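Local coordinates for protein chloride intracellular channel Clic (Drosophila melanogaster, PDB 2YV7) that might insert into membranes from a soluble GST-fold state to form pH-dependent chloride channels, and may influence sensitivity to ethanol, at residues Tyr51-Leu56 with Lys106-Gly111; Pro84-Leu87 with Leu92-Leu95. One frame throughout, in Å; residues are numbered along the deposited sequence.

Interaction 1: residues Tyr51-Leu56 with Lys106-Gly111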
# COMPACT_ATOMS: atom_id res chain seq x y z
N TYR A 51 -3.02 10.95 0.64
CA TYR A 51 -2.07 11.73 -0.13
C TYR A 51 -2.72 12.19 -1.43
O TYR A 51 -2.54 13.36 -1.83
CB TYR A 51 -0.76 10.92 -0.37
CG TYR A 51 0.36 11.78 -0.91
CD1 TYR A 51 0.36 12.17 -2.25
CD2 TYR A 51 1.40 12.24 -0.06
CE1 TYR A 51 1.34 12.98 -2.74
CE2 TYR A 51 2.41 13.04 -0.55
CZ TYR A 51 2.36 13.41 -1.91
OH TYR A 51 3.30 14.22 -2.46
N LEU A 52 -3.45 11.29 -2.12
CA LEU A 52 -4.10 11.65 -3.35
C LEU A 52 -5.12 12.79 -3.09
O LEU A 52 -5.27 13.66 -3.91
CB LEU A 52 -4.83 10.45 -3.97
CG LEU A 52 -3.95 9.27 -4.48
CD1 LEU A 52 -4.85 8.06 -4.81
CD2 LEU A 52 -3.12 9.69 -5.66
N LEU A 53 -5.83 12.70 -1.99
CA LEU A 53 -6.87 13.71 -1.64
C LEU A 53 -6.24 15.07 -1.28
O LEU A 53 -6.75 16.14 -1.66
CB LEU A 53 -7.72 13.19 -0.50
CG LEU A 53 -8.62 11.98 -0.84
CD1 LEU A 53 -9.55 11.65 0.33
CD2 LEU A 53 -9.43 12.25 -2.13
N ALA A 54 -5.09 15.00 -0.64
CA ALA A 54 -4.32 16.19 -0.26
C ALA A 54 -3.65 16.82 -1.48
O ALA A 54 -3.57 18.04 -1.59
CB ALA A 54 -3.30 15.80 0.82
N GLU A 55 -3.19 16.01 -2.43
CA GLU A 55 -2.78 16.55 -3.71
C GLU A 55 -3.87 17.36 -4.39
O GLU A 55 -3.59 18.36 -5.09
CB GLU A 55 -2.42 15.41 -4.65
CG GLU A 55 -1.02 15.00 -4.60
CD GLU A 55 -0.73 13.94 -5.66
OE1 GLU A 55 -1.70 13.43 -6.29
OE2 GLU A 55 0.46 13.63 -5.85
N LEU A 56 -5.11 16.91 -4.24
CA LEU A 56 -6.28 17.54 -4.83
C LEU A 56 -6.71 18.75 -4.00
O LEU A 56 -7.67 19.44 -4.32
CB LEU A 56 -7.42 16.53 -4.97
CG LEU A 56 -7.34 15.57 -6.17
CD1 LEU A 56 -8.27 14.38 -6.02
CD2 LEU A 56 -7.63 16.29 -7.49
N LYS A 106 -16.95 8.48 2.68
CA LYS A 106 -18.19 9.20 2.96
C LYS A 106 -17.98 10.61 3.49
O LYS A 106 -18.71 11.53 3.11
CB LYS A 106 -19.08 8.37 3.87
CG LYS A 106 -19.57 7.10 3.17
CD LYS A 106 -20.23 6.12 4.14
CE LYS A 106 -21.00 5.04 3.39
NZ LYS A 106 -22.20 5.59 2.66
N ASN A 107 -16.96 10.81 4.33
CA ASN A 107 -16.75 12.07 5.06
C ASN A 107 -15.60 12.99 4.64
O ASN A 107 -15.56 14.17 5.01
CB ASN A 107 -16.66 11.76 6.55
CG ASN A 107 -17.88 11.03 7.04
OD1 ASN A 107 -17.78 9.99 7.71
ND2 ASN A 107 -19.05 11.55 6.69
N ILE A 108 -14.66 12.48 3.85
CA ILE A 108 -13.57 13.35 3.42
C ILE A 108 -13.80 13.82 1.97
O ILE A 108 -14.05 13.00 1.08
CB ILE A 108 -12.17 12.69 3.60
CG1 ILE A 108 -11.85 12.53 5.10
CG2 ILE A 108 -11.09 13.55 2.92
CD1 ILE A 108 -10.76 11.52 5.42
N PRO A 109 -13.76 15.15 1.74
CA PRO A 109 -13.96 15.66 0.39
C PRO A 109 -13.02 14.99 -0.58
O PRO A 109 -11.83 14.84 -0.28
CB PRO A 109 -13.60 17.15 0.50
CG PRO A 109 -12.99 17.32 1.89
CD PRO A 109 -13.55 16.23 2.72
N GLY A 110 -13.55 14.59 -1.73
CA GLY A 110 -12.81 13.88 -2.76
C GLY A 110 -13.00 12.39 -2.68
O GLY A 110 -12.73 11.68 -3.66
N GLY A 111 -13.50 11.93 -1.53
CA GLY A 111 -13.53 10.52 -1.14
C GLY A 111 -14.40 9.66 -2.03
O GLY A 111 -14.04 8.53 -2.36
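Leu-53 reaches from the last full turn of helix 41-55 into the type II turn of Ile-108 to Gly-111 and does nearly all the touching with its two methyls. With CG anti to the carbonyl carbon (chi1 -68°), the two methyls meet different parts of the turn: CD1 meets the CG2 branch of Ile-108 at 3.6 Å, while CD2 lies against the backbone of the turn, 3.6 Å from Gly-110 C. Ile-108 turns CG2 to the helix by holding it anti to its own backbone N. No hydrogen bond crosses between the segments. Gly-110 suits the fit twice over: its positive phi (97°) favours glycine, and a CB there would run into Leu-53 CD2. An alanine in place of Leu-53 would remove both methyls and would probably open a gap beside Ile-108 CG2 and the Gly-110 carbonyl. Thr-58 adds a polar link, its OG1 hydrogen-bonded to both Leu-53 O and Pro-109 O. The contact thus packs the C-terminal end of helix 41-55 against the link between helices 97-107 and 111-114, with Ile-104 and Leu-114 of those helices also touching Leu-53 and Ile-59 touching both Leu-53 and Ile-108.

Interaction 2: residues Pro84-Leu87 with Leu92-Leu95. With CA (calcium ion), chain B.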
# COMPACT_ATOMS: atom_id res chain seq x y z
N PRO A 84 -2.21 0.86 14.73
CA PRO A 84 -2.27 1.67 13.51
C PRO A 84 -2.72 0.81 12.31
O PRO A 84 -2.62 -0.42 12.37
CB PRO A 84 -0.84 2.22 13.38
CG PRO A 84 -0.41 2.29 14.85
CD PRO A 84 -0.89 0.99 15.38
N PRO A 85 -3.26 1.45 11.26
CA PRO A 85 -3.45 2.89 11.18
C PRO A 85 -4.66 3.33 11.97
O PRO A 85 -5.59 2.56 12.21
CB PRO A 85 -3.75 3.14 9.70
CG PRO A 85 -4.36 1.86 9.24
CD PRO A 85 -3.73 0.76 10.03
N ILE A 86 -4.61 4.59 12.35
CA ILE A 86 -5.69 5.28 13.03
C ILE A 86 -5.83 6.61 12.34
O ILE A 86 -4.83 7.29 12.09
CB ILE A 86 -5.33 5.49 14.54
CG1 ILE A 86 -5.36 4.15 15.27
CG2 ILE A 86 -6.28 6.57 15.15
CD1 ILE A 86 -4.49 4.09 16.55
N LEU A 87 -7.07 7.01 12.01
CA LEU A 87 -7.28 8.25 11.27
C LEU A 87 -7.95 9.29 12.20
O LEU A 87 -8.94 8.97 12.84
CB LEU A 87 -8.17 8.02 10.04
CG LEU A 87 -8.57 9.16 9.10
CD1 LEU A 87 -9.08 8.64 7.78
CD2 LEU A 87 -9.66 10.09 9.69
N LEU A 92 -11.87 13.44 16.39
CA LEU A 92 -12.55 12.17 16.22
C LEU A 92 -11.52 11.16 15.72
O LEU A 92 -10.86 11.40 14.72
CB LEU A 92 -13.65 12.34 15.18
CG LEU A 92 -14.61 11.22 14.79
CD1 LEU A 92 -15.62 10.91 15.89
CD2 LEU A 92 -15.32 11.66 13.52
N ALA A 93 -11.38 10.04 16.43
CA ALA A 93 -10.39 9.03 16.03
C ALA A 93 -11.12 7.83 15.48
O ALA A 93 -11.92 7.18 16.20
CB ALA A 93 -9.53 8.61 17.23
N ILE A 94 -10.82 7.52 14.21
CA ILE A 94 -11.32 6.31 13.56
C ILE A 94 -10.30 5.16 13.75
O ILE A 94 -9.14 5.27 13.33
CB ILE A 94 -11.66 6.55 12.04
CG1 ILE A 94 -12.30 7.92 11.78
CG2 ILE A 94 -12.56 5.43 11.48
CD1 ILE A 94 -13.66 8.10 12.44
N LEU A 95 -10.74 4.07 14.37
CA LEU A 95 -9.82 3.01 14.84
C LEU A 95 -9.82 1.69 14.06
O LEU A 95 -8.77 1.00 13.96
CB LEU A 95 -10.11 2.70 16.31
CG LEU A 95 -10.22 3.92 17.22
CD1 LEU A 95 -10.78 3.55 18.60
CD2 LEU A 95 -8.90 4.72 17.30
CA CA B . -6.46 0.21 12.93
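Leu-87 and Ile-94 form an antiparallel hydrogen-bonded pair in the hairpin of strands 86-89 and 92-94. Ile-94 N donates to Leu-87 O at 2.7 Å, the donor lying nearly in line with the C=O bond; the return bond, Leu-87 N to Ile-94 O, is 3.0 Å long and in the carbonyl plane, with 148° at the oxygen. Ile-94 O also receives a CA-H...O contact from Ile-86. On one face Leu-87 and Ile-94 run alongside each other. Ile-94 can be followed outward: CB and then CG1 each pass 3.7 Å from Leu-87 O, and CG1, set anti to the carbonyl carbon, also meets Leu-87 CD2 at 4.0 Å. The side chain also touches His-103 of helix 97-107. Leu-87 touches Ile-100 and Ile-104 of the same helix. On the other face Ile-86 and Leu-95 lie side by side: Ile-86 CG2 packs against Leu-95 CD2 at 3.9 Å, and the same branch comes near Ala-93 CB.

Where the two strands end, the calcium ion bridges the chain just before the first and just after the second, bound by Pro-85 O at 2.6 Å and by Leu-95 O at the same length. His-83 O is a further ligand, and Asn-97 belongs to the same site. The peptide bond between Pro-84 and Pro-85 is cis, the cis-proline element of the thioredoxin fold. Both flanks of the hairpin thus supply neutral carbonyl oxygens to the metal; the ion would be expected to polarise these C=O groups, and in this contact it is held by backbone oxygens, not by charged side chains.

In the fold
From the N terminus, strand 22-28 leads to helix 41-55, whose end forms the first half of interaction 1. The chain then runs through strand 60-66 to 84-87, and after a short turn 92-95 comes back to close interaction 2, a local hairpin at the edge of the sheet. Helix 97-107 follows, and 106-111 closes the longer loop of interaction 1, with interaction 2 nested inside it. The centres lie about 16 Å apart, yet the two meet where Ile-108 CD1 packs 4.1 Å from Leu-87 CD1. Together they tie the end of helix 41-55, the edge hairpin and the exit of helix 97-107 into the thioredoxin-like N-terminal domain, the part thought to rearrange on membrane insertion.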